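Local coordinates for protein glypican-1 (Homo sapiens, PDB 4YWT) that carries heparan sulfate chains at the cell surface, binds alpha-4(V) collagen through them and takes part in Schwann cell myelination, at residues S105-F110 with S221-L226; L113-E118 with E146-Y151; T120-F125 with A139-Y144; R214-A219 with E310-S315. The protein carries 3 engineered substitutions. All blocks are in the same frame, centred on the assembly; numbering follows the deposited sequence. Where two conformers were deposited one is given.

Contact 1: S105-F110 with S221-L226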
# COMPACT_ATOMS: atom_id res chain seq x y z
N SER A 105 -10.79 -1.14 -5.45
CA SER A 105 -10.89 -1.96 -6.65
C SER A 105 -10.84 -3.46 -6.35
O SER A 105 -11.73 -4.21 -6.75
CB SER A 105 -9.78 -1.60 -7.64
OG SER A 105 -9.97 -0.29 -8.16
N PHE A 106 -9.81 -3.89 -5.63
CA PHE A 106 -9.65 -5.32 -5.35
C PHE A 106 -10.73 -5.88 -4.43
O PHE A 106 -11.27 -6.95 -4.70
CB PHE A 106 -8.26 -5.60 -4.77
CG PHE A 106 -7.19 -5.77 -5.81
CD1 PHE A 106 -6.50 -4.67 -6.30
CD2 PHE A 106 -6.89 -7.03 -6.30
CE1 PHE A 106 -5.52 -4.83 -7.26
CE2 PHE A 106 -5.91 -7.19 -7.26
CZ PHE A 106 -5.22 -6.09 -7.74
N ASP A 107 -11.03 -5.16 -3.35
CA ASP A 107 -12.07 -5.61 -2.43
C ASP A 107 -13.40 -5.78 -3.17
O ASP A 107 -14.03 -6.86 -3.16
CB ASP A 107 -12.23 -4.62 -1.27
CG ASP A 107 -13.09 -5.16 -0.15
OD1 ASP A 107 -12.95 -6.36 0.19
OD2 ASP A 107 -13.92 -4.40 0.39
N ASP A 108 -13.81 -4.70 -3.84
CA ASP A 108 -15.04 -4.69 -4.61
C ASP A 108 -15.07 -5.78 -5.67
O ASP A 108 -16.12 -6.38 -5.90
CB ASP A 108 -15.24 -3.33 -5.29
CG ASP A 108 -15.76 -2.27 -4.33
OD1 ASP A 108 -15.71 -2.50 -3.10
OD2 ASP A 108 -16.21 -1.20 -4.81
N HIS A 109 -13.94 -6.06 -6.30
CA HIS A 109 -13.93 -7.06 -7.37
C HIS A 109 -13.99 -8.48 -6.83
O HIS A 109 -14.60 -9.35 -7.45
CB HIS A 109 -12.70 -6.91 -8.26
CG HIS A 109 -12.67 -7.88 -9.39
ND1 HIS A 109 -13.66 -7.93 -10.35
CD2 HIS A 109 -11.79 -8.86 -9.71
CE1 HIS A 109 -13.39 -8.89 -11.22
NE2 HIS A 109 -12.26 -9.47 -10.85
N PHE A 110 -13.35 -8.74 -5.69
CA PHE A 110 -13.44 -10.06 -5.08
C PHE A 110 -14.88 -10.32 -4.64
O PHE A 110 -15.48 -11.38 -4.96
CB PHE A 110 -12.48 -10.17 -3.89
CG PHE A 110 -11.04 -10.33 -4.29
CD1 PHE A 110 -10.69 -11.18 -5.33
CD2 PHE A 110 -10.04 -9.63 -3.63
CE1 PHE A 110 -9.36 -11.33 -5.70
CE2 PHE A 110 -8.71 -9.78 -4.01
CZ PHE A 110 -8.37 -10.63 -5.04
N SER A 221 -5.45 -11.70 2.27
CA SER A 221 -4.15 -11.20 2.72
C SER A 221 -3.67 -10.04 1.86
O SER A 221 -3.07 -9.09 2.37
CB SER A 221 -3.12 -12.33 2.70
OG SER A 221 -3.51 -13.39 3.56
N PHE A 222 -3.95 -10.11 0.56
CA PHE A 222 -3.57 -9.03 -0.34
C PHE A 222 -4.32 -7.74 0.03
O PHE A 222 -3.70 -6.67 0.21
CB PHE A 222 -3.86 -9.42 -1.79
CG PHE A 222 -3.47 -8.36 -2.79
CD1 PHE A 222 -2.14 -8.21 -3.18
CD2 PHE A 222 -4.42 -7.54 -3.35
CE1 PHE A 222 -1.78 -7.25 -4.10
CE2 PHE A 222 -4.07 -6.57 -4.28
CZ PHE A 222 -2.74 -6.42 -4.65
N VAL A 223 -5.64 -7.85 0.14
CA VAL A 223 -6.46 -6.69 0.51
C VAL A 223 -6.03 -6.10 1.86
O VAL A 223 -5.87 -4.87 2.00
CB VAL A 223 -7.96 -7.08 0.55
CG1 VAL A 223 -8.77 -6.06 1.34
CG2 VAL A 223 -8.50 -7.22 -0.87
N GLN A 224 -5.83 -6.98 2.84
CA GLN A 224 -5.32 -6.59 4.15
C GLN A 224 -4.01 -5.82 4.04
O GLN A 224 -3.80 -4.82 4.73
CB GLN A 224 -5.14 -7.82 5.04
CG GLN A 224 -6.20 -7.98 6.11
CD GLN A 224 -6.16 -9.35 6.76
OE1 GLN A 224 -5.32 -10.19 6.43
NE2 GLN A 224 -7.07 -9.59 7.70
N GLY A 225 -3.12 -6.31 3.18
CA GLY A 225 -1.85 -5.65 2.93
C GLY A 225 -2.02 -4.25 2.37
O GLY A 225 -1.35 -3.31 2.81
N LEU A 226 -2.92 -4.10 1.40
CA LEU A 226 -3.22 -2.78 0.87
C LEU A 226 -3.70 -1.84 1.97
O LEU A 226 -3.26 -0.68 2.07
CB LEU A 226 -4.26 -2.86 -0.25
CG LEU A 226 -3.79 -3.48 -1.57
CD1 LEU A 226 -4.96 -3.68 -2.51
CD2 LEU A 226 -2.72 -2.60 -2.22
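F106 and F222 meet as an edge-to-face pair between two helices. The edge of the F222 ring points at the face of F106. The centroids lie 4.6 Å apart and the planes are turned by 57°. F106 can be followed outward from its backbone. Its CB lies 4.2 Å from V223 CG2. Beyond CB the ring begins, and all six of its carbons have F222 CE2 as their nearest neighbour across the contact. The closest of them, F106 CD2, is 3.5 Å from F222 CE2. F222 CE2 stands over the centre of the F106 ring, 3.3 Å above its plane. On the CD1 branch, F106 CD1 also comes within 4.2 Å of L226 CD1. F222 sends its CG anti to the backbone N (chi1 -179°), which carries the ring across to F106.

One helix turn further on, F110 offers its ring edge to V223. F110 CD2 is 4.0 Å from V223 CG2, which lies in the plane of the ring. The same methyl therefore packs against F110 and against CB of F106. D107 borders this apolar patch. Its OD1 is 4.3 Å from V223 CG1, but its polar partner is the hydroxyl of Y151, to which OD1 is hydrogen-bonded.

No hydrogen bond joins the two segments; what they share directly is apolar packing. The axes of the two short segments approach to 9.9 Å and run roughly antiparallel (152°). A381 of helix 373-387 also touches F106. The arrangement is buried aromatic packing between long helices, as in the elongated all-helical core of glypicans.

Contact 2: L113-E118 with E146-Y151. With NAG (2-acetamido-2-deoxy-beta-D-glucopyranose), chain E.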
# COMPACT_ATOMS: atom_id res chain seq x y z
N LEU A 113 -16.99 -10.95 -7.63
CA LEU A 113 -16.77 -12.27 -8.21
C LEU A 113 -17.58 -13.30 -7.44
O LEU A 113 -18.30 -14.11 -8.04
CB LEU A 113 -15.28 -12.64 -8.20
CG LEU A 113 -14.42 -12.02 -9.31
CD1 LEU A 113 -12.96 -12.37 -9.11
CD2 LEU A 113 -14.90 -12.48 -10.68
N LEU A 114 -17.48 -13.24 -6.11
CA LEU A 114 -18.24 -14.18 -5.28
C LEU A 114 -19.75 -14.03 -5.50
O LEU A 114 -20.46 -15.01 -5.78
CB LEU A 114 -17.89 -13.98 -3.81
CG LEU A 114 -18.36 -15.08 -2.85
CD1 LEU A 114 -17.84 -16.43 -3.31
CD2 LEU A 114 -17.89 -14.78 -1.43
N ASN A 115 -20.23 -12.79 -5.38
CA ASN A 115 -21.65 -12.49 -5.55
C ASN A 115 -22.20 -12.92 -6.90
O ASN A 115 -23.31 -13.45 -7.00
CB ASN A 115 -21.88 -10.99 -5.35
CG ASN A 115 -21.77 -10.57 -3.89
OD1 ASN A 115 -21.30 -11.33 -3.04
ND2 ASN A 115 -22.19 -9.34 -3.59
N ASP A 116 -21.41 -12.70 -7.95
CA ASP A 116 -21.79 -13.04 -9.32
C ASP A 116 -21.81 -14.54 -9.50
O ASP A 116 -22.64 -15.08 -10.23
CB ASP A 116 -20.82 -12.40 -10.31
CG ASP A 116 -21.45 -12.13 -11.66
OD1 ASP A 116 -22.11 -11.08 -11.81
OD2 ASP A 116 -21.29 -12.97 -12.57
N SER A 117 -20.88 -15.23 -8.83
CA SER A 117 -20.90 -16.68 -8.82
C SER A 117 -22.21 -17.17 -8.22
O SER A 117 -22.89 -18.04 -8.78
CB SER A 117 -19.71 -17.24 -8.04
OG SER A 117 -19.52 -18.62 -8.31
N GLU A 118 -22.58 -16.58 -7.08
CA GLU A 118 -23.82 -16.96 -6.41
C GLU A 118 -25.06 -16.70 -7.28
O GLU A 118 -25.95 -17.55 -7.37
CB GLU A 118 -23.96 -16.23 -5.07
CG GLU A 118 -25.03 -16.83 -4.17
CD GLU A 118 -25.18 -16.07 -2.86
OE1 GLU A 118 -24.46 -15.07 -2.66
OE2 GLU A 118 -26.00 -16.49 -2.02
N GLU A 146 -20.76 -18.29 4.19
CA GLU A 146 -19.58 -18.75 4.92
C GLU A 146 -18.30 -18.33 4.21
O GLU A 146 -17.35 -17.87 4.85
CB GLU A 146 -19.61 -20.27 5.09
CG GLU A 146 -20.52 -20.75 6.21
CD GLU A 146 -19.84 -20.74 7.57
OE1 GLU A 146 -18.96 -21.60 7.80
OE2 GLU A 146 -20.17 -19.87 8.40
N LEU A 147 -18.27 -18.50 2.89
CA LEU A 147 -17.14 -18.05 2.08
C LEU A 147 -16.92 -16.55 2.23
O LEU A 147 -15.79 -16.07 2.30
CB LEU A 147 -17.36 -18.39 0.60
CG LEU A 147 -17.16 -19.84 0.15
CD1 LEU A 147 -17.53 -19.98 -1.32
CD2 LEU A 147 -15.72 -20.26 0.37
N ARG A 148 -18.03 -15.82 2.29
CA ARG A 148 -18.01 -14.37 2.41
C ARG A 148 -17.41 -13.94 3.74
O ARG A 148 -16.50 -13.10 3.79
CB ARG A 148 -19.43 -13.82 2.24
CG ARG A 148 -19.52 -12.35 1.89
CD ARG A 148 -20.90 -12.03 1.34
NE ARG A 148 -21.10 -12.61 0.02
CZ ARG A 148 -22.18 -13.30 -0.35
NH1 ARG A 148 -23.16 -13.52 0.52
NH2 ARG A 148 -22.27 -13.79 -1.58
N LEU A 149 -17.91 -14.53 4.83
CA LEU A 149 -17.36 -14.30 6.16
C LEU A 149 -15.88 -14.65 6.22
O LEU A 149 -15.09 -13.95 6.85
CB LEU A 149 -18.12 -15.12 7.20
CG LEU A 149 -19.39 -14.50 7.79
CD1 LEU A 149 -20.17 -15.54 8.57
CD2 LEU A 149 -19.03 -13.33 8.69
N TYR A 150 -15.51 -15.74 5.55
CA TYR A 150 -14.13 -16.19 5.49
C TYR A 150 -13.24 -15.17 4.78
O TYR A 150 -12.10 -14.95 5.19
CB TYR A 150 -14.04 -17.54 4.78
CG TYR A 150 -12.65 -18.14 4.78
CD1 TYR A 150 -12.06 -18.56 5.96
CD2 TYR A 150 -11.95 -18.29 3.60
CE1 TYR A 150 -10.79 -19.11 5.96
CE2 TYR A 150 -10.68 -18.84 3.59
CZ TYR A 150 -10.11 -19.25 4.77
OH TYR A 150 -8.85 -19.80 4.78
N TYR A 151 -13.77 -14.56 3.73
CA TYR A 151 -13.03 -13.53 3.01
C TYR A 151 -12.88 -12.27 3.86
O TYR A 151 -11.82 -11.65 3.88
CB TYR A 151 -13.71 -13.17 1.68
CG TYR A 151 -13.17 -11.89 1.07
CD1 TYR A 151 -11.97 -11.88 0.37
CD2 TYR A 151 -13.87 -10.69 1.20
CE1 TYR A 151 -11.48 -10.72 -0.18
CE2 TYR A 151 -13.38 -9.53 0.64
CZ TYR A 151 -12.18 -9.54 -0.04
OH TYR A 151 -11.69 -8.38 -0.59
C1 NAG E . -22.16 -8.81 -2.25
C2 NAG E . -22.11 -7.27 -2.28
C3 NAG E . -22.30 -6.70 -0.87
C4 NAG E . -23.54 -7.28 -0.21
C5 NAG E . -23.45 -8.80 -0.22
C6 NAG E . -24.67 -9.47 0.37
C7 NAG E . -20.77 -6.21 -4.06
C8 NAG E . -22.06 -6.07 -4.82
N2 NAG E . -20.86 -6.80 -2.85
O3 NAG E . -22.42 -5.28 -0.96
O4 NAG E . -23.64 -6.81 1.13
O5 NAG E . -23.34 -9.25 -1.58
O6 NAG E . -25.86 -8.79 0.01
O7 NAG E . -19.70 -5.82 -4.51
O HOH W 1 -25.14 -15.90 0.44
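R148, L114 and L147 bury the largest areas here, and R148 does so by lying across the gap between two helices. Its CB and CA rest on L114, with L114 CD2 3.9 Å from R148 CA. The other branch of L114 meets L147, CD1 to CD1, at 4.1 Å. CD2 of L114 thus serves R148, and its CD1 serves L147.

The chain of R148 bends at chi3 (-70°), and its end comes nearer to the facing helix than its base does. R148 NH2 donates a hydrogen bond to E118 OE1 within a salt bridge, 2.8 Å long, with an N-H...O angle of 168°. OE1 sits at the edge of the guanidinium, in its plane, and is approached nearly along the C-O bond. The carboxylate and guanidinium planes are only 22° apart. A water closes a second route: it donates to E118 OE2 and accepts from R148 NH1. Together these links should restrain rotation of the guanidinium.

N115 OD1 lies 3.0 Å from R148 NH2, with the amide turned almost perpendicular to the guanidinium. N115 is the glycosylated asparagine, and its ND2 is bonded covalently to C1 of the NAG. C6 of this sugar sits over one face of the R148 guanidinium. The charged end is thus framed by protein and glycan.

The segments run antiparallel, on helices 70-129 and 137-152. F216 of helix 204-236 packs on both L114 and L147, while L158 of helix 158-177 covers L147.

Contact 3: T120-F125 with A139-Y144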
# COMPACT_ATOMS: atom_id res chain seq x y z
N THR A 120 -25.18 -16.45 -10.57
CA THR A 120 -25.11 -17.38 -11.69
C THR A 120 -25.64 -18.74 -11.28
O THR A 120 -26.40 -19.38 -12.02
CB THR A 120 -23.67 -17.52 -12.23
OG1 THR A 120 -23.14 -16.22 -12.53
CG2 THR A 120 -23.65 -18.38 -13.48
N LEU A 121 -25.24 -19.18 -10.09
CA LEU A 121 -25.73 -20.44 -9.55
C LEU A 121 -27.25 -20.40 -9.40
O LEU A 121 -27.95 -21.28 -9.91
CB LEU A 121 -25.08 -20.75 -8.20
CG LEU A 121 -25.54 -22.01 -7.46
CD1 LEU A 121 -24.36 -22.70 -6.81
CD2 LEU A 121 -26.60 -21.68 -6.42
N GLN A 122 -27.76 -19.38 -8.72
CA GLN A 122 -29.19 -19.25 -8.49
C GLN A 122 -29.99 -19.20 -9.78
O GLN A 122 -31.14 -19.66 -9.84
CB GLN A 122 -29.49 -18.00 -7.66
CG GLN A 122 -29.03 -18.07 -6.22
CD GLN A 122 -29.35 -16.81 -5.44
OE1 GLN A 122 -29.31 -16.80 -4.21
NE2 GLN A 122 -29.68 -15.74 -6.16
N ALA A 123 -29.39 -18.65 -10.83
CA ALA A 123 -30.09 -18.49 -12.10
C ALA A 123 -30.05 -19.75 -12.97
O ALA A 123 -31.03 -20.06 -13.66
CB ALA A 123 -29.52 -17.31 -12.86
N THR A 124 -28.94 -20.47 -12.94
CA THR A 124 -28.75 -21.59 -13.86
C THR A 124 -29.08 -22.96 -13.26
O THR A 124 -29.52 -23.86 -13.98
CB THR A 124 -27.31 -21.63 -14.40
OG1 THR A 124 -26.40 -21.81 -13.31
CG2 THR A 124 -26.98 -20.33 -15.12
N PHE A 125 -28.84 -23.13 -11.96
CA PHE A 125 -29.03 -24.42 -11.30
C PHE A 125 -30.45 -25.02 -11.36
O PHE A 125 -30.58 -26.23 -11.55
CB PHE A 125 -28.58 -24.33 -9.84
CG PHE A 125 -27.14 -24.69 -9.62
CD1 PHE A 125 -26.16 -24.25 -10.50
CD2 PHE A 125 -26.76 -25.47 -8.54
CE1 PHE A 125 -24.83 -24.59 -10.31
CE2 PHE A 125 -25.44 -25.80 -8.34
CZ PHE A 125 -24.47 -25.36 -9.22
N ALA A 139 -28.65 -24.47 1.49
CA ALA A 139 -27.33 -25.04 1.74
C ALA A 139 -26.27 -24.26 0.96
O ALA A 139 -25.23 -23.88 1.51
CB ALA A 139 -27.31 -26.51 1.35
N PHE A 140 -26.54 -24.02 -0.32
CA PHE A 140 -25.62 -23.29 -1.18
C PHE A 140 -25.48 -21.83 -0.74
O PHE A 140 -24.38 -21.29 -0.69
CB PHE A 140 -26.08 -23.37 -2.64
CG PHE A 140 -26.12 -24.77 -3.18
CD1 PHE A 140 -24.96 -25.45 -3.49
CD2 PHE A 140 -27.33 -25.42 -3.37
CE1 PHE A 140 -24.99 -26.74 -3.99
CE2 PHE A 140 -27.38 -26.71 -3.87
CZ PHE A 140 -26.21 -27.37 -4.18
N ARG A 141 -26.62 -21.21 -0.44
CA ARG A 141 -26.63 -19.83 0.05
C ARG A 141 -25.79 -19.70 1.32
O ARG A 141 -25.00 -18.76 1.47
CB ARG A 141 -28.07 -19.37 0.31
CG ARG A 141 -28.21 -17.99 0.92
CD ARG A 141 -29.64 -17.48 0.78
NE ARG A 141 -29.96 -17.16 -0.61
CZ ARG A 141 -31.19 -16.90 -1.05
NH1 ARG A 141 -32.22 -16.92 -0.22
NH2 ARG A 141 -31.39 -16.62 -2.33
N ASP A 142 -25.96 -20.67 2.22
CA ASP A 142 -25.18 -20.74 3.45
C ASP A 142 -23.69 -20.89 3.15
O ASP A 142 -22.86 -20.25 3.78
CB ASP A 142 -25.66 -21.89 4.34
CG ASP A 142 -26.93 -21.55 5.10
OD1 ASP A 142 -27.14 -20.37 5.41
OD2 ASP A 142 -27.71 -22.48 5.38
N LEU A 143 -23.37 -21.75 2.18
CA LEU A 143 -21.98 -21.93 1.79
C LEU A 143 -21.36 -20.62 1.31
O LEU A 143 -20.25 -20.27 1.70
CB LEU A 143 -21.85 -23.00 0.70
CG LEU A 143 -20.43 -23.26 0.21
CD1 LEU A 143 -19.50 -23.56 1.38
CD2 LEU A 143 -20.40 -24.40 -0.80
N TYR A 144 -22.10 -19.89 0.48
CA TYR A 144 -21.62 -18.60 -0.02
C TYR A 144 -21.46 -17.58 1.11
O TYR A 144 -20.50 -16.81 1.12
CB TYR A 144 -22.54 -18.05 -1.10
CG TYR A 144 -22.24 -18.60 -2.48
CD1 TYR A 144 -22.93 -19.69 -2.98
CD2 TYR A 144 -21.24 -18.04 -3.26
CE1 TYR A 144 -22.65 -20.20 -4.23
CE2 TYR A 144 -20.96 -18.54 -4.52
CZ TYR A 144 -21.67 -19.62 -5.00
OH TYR A 144 -21.39 -20.12 -6.25
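L121 fills the centre of this contact, between F140 and Y144. Its CD2 is 4.2 Å from F140 CB. Its CD1 comes in at the edge of the Y144 ring, in plane, 4.0 Å from Y144 CE1. L121 CG also lies over the centre of the F125 ring, one turn along its own helix, 3.6 Å above the plane.

F125 in turn points its edge at the face of F140. The centroids of this edge-to-face pair are 5.8 Å apart and the planes stand at 77°.

At the rim the contact turns polar. R141 NH2 donates to Q122 OE1 over 2.8 Å, nearly straight at 172°. The oxygen lies in the guanidinium plane, yet the donor stands well above the carbonyl plane of the amide. Q122 reaches out with its chain extended beyond CG, while R141 bends at chi3 (-70°) to meet it.

Helices 70-129 and 137-152 are antiparallel here. L320 of helix 316-328 touches both L121 and F140. F165 of helix 158-177 also touches F140, and Y133 of the short helix 131-134 packs on L121 and Q122.

Contact 4: R214-A219 with E310-S315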
# COMPACT_ATOMS: atom_id res chain seq x y z
N ARG A 214 -6.46 -21.88 -0.98
CA ARG A 214 -5.37 -21.02 -1.45
C ARG A 214 -5.85 -19.61 -1.82
O ARG A 214 -5.39 -18.60 -1.26
CB ARG A 214 -4.69 -21.67 -2.66
CG ARG A 214 -3.85 -20.73 -3.49
CD ARG A 214 -3.21 -21.44 -4.68
NE ARG A 214 -4.17 -22.25 -5.43
CZ ARG A 214 -5.11 -21.75 -6.24
NH1 ARG A 214 -5.93 -22.57 -6.88
NH2 ARG A 214 -5.23 -20.44 -6.40
N ALA A 215 -6.81 -19.55 -2.74
CA ALA A 215 -7.22 -18.31 -3.37
C ALA A 215 -7.88 -17.31 -2.41
O ALA A 215 -7.64 -16.11 -2.51
CB ALA A 215 -8.17 -18.60 -4.52
N PHE A 216 -8.70 -17.80 -1.48
CA PHE A 216 -9.43 -16.88 -0.61
C PHE A 216 -8.53 -16.23 0.44
O PHE A 216 -8.64 -15.03 0.71
CB PHE A 216 -10.61 -17.59 0.05
CG PHE A 216 -11.85 -17.62 -0.81
CD1 PHE A 216 -12.71 -16.54 -0.86
CD2 PHE A 216 -12.13 -18.73 -1.60
CE1 PHE A 216 -13.84 -16.56 -1.65
CE2 PHE A 216 -13.26 -18.76 -2.40
CZ PHE A 216 -14.11 -17.67 -2.42
N VAL A 217 -7.61 -17.01 1.02
CA VAL A 217 -6.67 -16.44 1.97
C VAL A 217 -5.67 -15.56 1.22
O VAL A 217 -5.19 -14.56 1.76
CB VAL A 217 -5.93 -17.53 2.80
CG1 VAL A 217 -4.97 -18.33 1.93
CG2 VAL A 217 -5.18 -16.89 3.96
N ALA A 218 -5.36 -15.92 -0.03
CA ALA A 218 -4.51 -15.07 -0.86
C ALA A 218 -5.15 -13.69 -1.04
O ALA A 218 -4.53 -12.66 -0.74
CB ALA A 218 -4.27 -15.72 -2.21
N ALA A 219 -6.39 -13.69 -1.51
CA ALA A 219 -7.15 -12.46 -1.74
C ALA A 219 -7.26 -11.61 -0.47
O ALA A 219 -6.97 -10.40 -0.48
CB ALA A 219 -8.54 -12.79 -2.26
N GLU A 310 -9.52 -20.87 -14.44
CA GLU A 310 -9.82 -19.53 -13.95
C GLU A 310 -9.83 -19.55 -12.42
O GLU A 310 -9.67 -20.60 -11.80
CB GLU A 310 -11.17 -19.06 -14.48
CG GLU A 310 -12.26 -20.11 -14.37
CD GLU A 310 -13.66 -19.53 -14.51
OE1 GLU A 310 -13.83 -18.32 -14.27
OE2 GLU A 310 -14.58 -20.29 -14.87
N SER A 311 -10.04 -18.38 -11.82
CA SER A 311 -9.96 -18.28 -10.37
C SER A 311 -11.23 -18.81 -9.72
O SER A 311 -12.33 -18.53 -10.19
CB SER A 311 -9.69 -16.84 -9.94
OG SER A 311 -9.47 -16.77 -8.54
N VAL A 312 -11.06 -19.56 -8.64
CA VAL A 312 -12.19 -20.19 -7.96
C VAL A 312 -13.06 -19.15 -7.25
O VAL A 312 -14.24 -19.38 -7.00
CB VAL A 312 -11.70 -21.25 -6.95
CG1 VAL A 312 -10.97 -20.59 -5.79
CG2 VAL A 312 -12.87 -22.09 -6.45
N ILE A 313 -12.47 -17.99 -6.95
CA ILE A 313 -13.17 -16.92 -6.25
C ILE A 313 -14.45 -16.50 -6.98
O ILE A 313 -15.43 -16.09 -6.36
CB ILE A 313 -12.25 -15.69 -6.05
CG1 ILE A 313 -11.02 -16.08 -5.24
CG2 ILE A 313 -12.99 -14.55 -5.37
CD1 ILE A 313 -9.91 -15.04 -5.26
N GLY A 314 -14.44 -16.64 -8.30
CA GLY A 314 -15.61 -16.32 -9.09
C GLY A 314 -16.19 -17.51 -9.83
O GLY A 314 -17.03 -17.33 -10.72
N SER A 315 -15.77 -18.72 -9.47
CA SER A 315 -16.22 -19.91 -10.20
C SER A 315 -16.51 -21.12 -9.31
O SER A 315 -16.42 -22.26 -9.76
CB SER A 315 -15.17 -20.30 -11.25
OG SER A 315 -14.01 -20.83 -10.64
O HOH W 2 -8.16 -21.16 -8.14
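I313 lies over one face of the F216 ring, with its CG1 above that face near the ring centre. The ring's far end also reaches the backbone, where F216 CZ is 4.0 Å from I313 CA. The CB of F216 does not aim at the opposite segment, but the end of the side chain comes nearer than its base, and the ring turns one face to I313. I313 works in the same manner, since its end comes nearer than its base.

I313 CG2, on the same side of the ring as CG1, is 4.3 Å from F216 CE1. CG1 and CD1 run toward the helix, with CG1 anti to the carbonyl carbon (chi1 -60°). I313 CG1 is 3.9 Å from A215 CB, and I313 CD1 goes on to A219 CB at 4.0 Å. The alanines, one turn apart on the same helix face, present only CB methyls to the isoleucine.

V312 points directly at the helix. Its CG1 touches A215 CB at 3.7 Å, so A215 is shared by both residues of the short 3-10 turn. No direct hydrogen bond crosses the contact. A water accepts from R214 NH1 at 2.9 Å and makes a weak bond with V312 N. The turn is also tied within itself, as S315 OG donates to S311 O.

The segment 310-315 leads into helix 316-328 and rests against helix 204-236. Helix 70-129 packs alongside, with F110 touching A219 and I313, and L113 touching I313. Y150 of helix 137-152 packs on F216.

Contacts 1, 2 and 3 follow one another along helix 70-129. Contact 1 pairs it with helix 204-236, and contacts 2 and 3 pair it with helix 137-152. Contact 3 closes the shortest span of chain, contact 2 encloses it, and contact 1 encloses both. Contact 4 returns to helix 204-236 and adds the loop before helix 316-328; its segments alternate with those of contact 1. Centres of contacts 2 and 3, and of 2 and 4, are about 10 Å apart, while those of 1 and 3 are about 23 Å apart. Y151 bridges contacts 1 and 2 through D107. Together the four contacts join near and distant parts of the sequence into one elongated helical body.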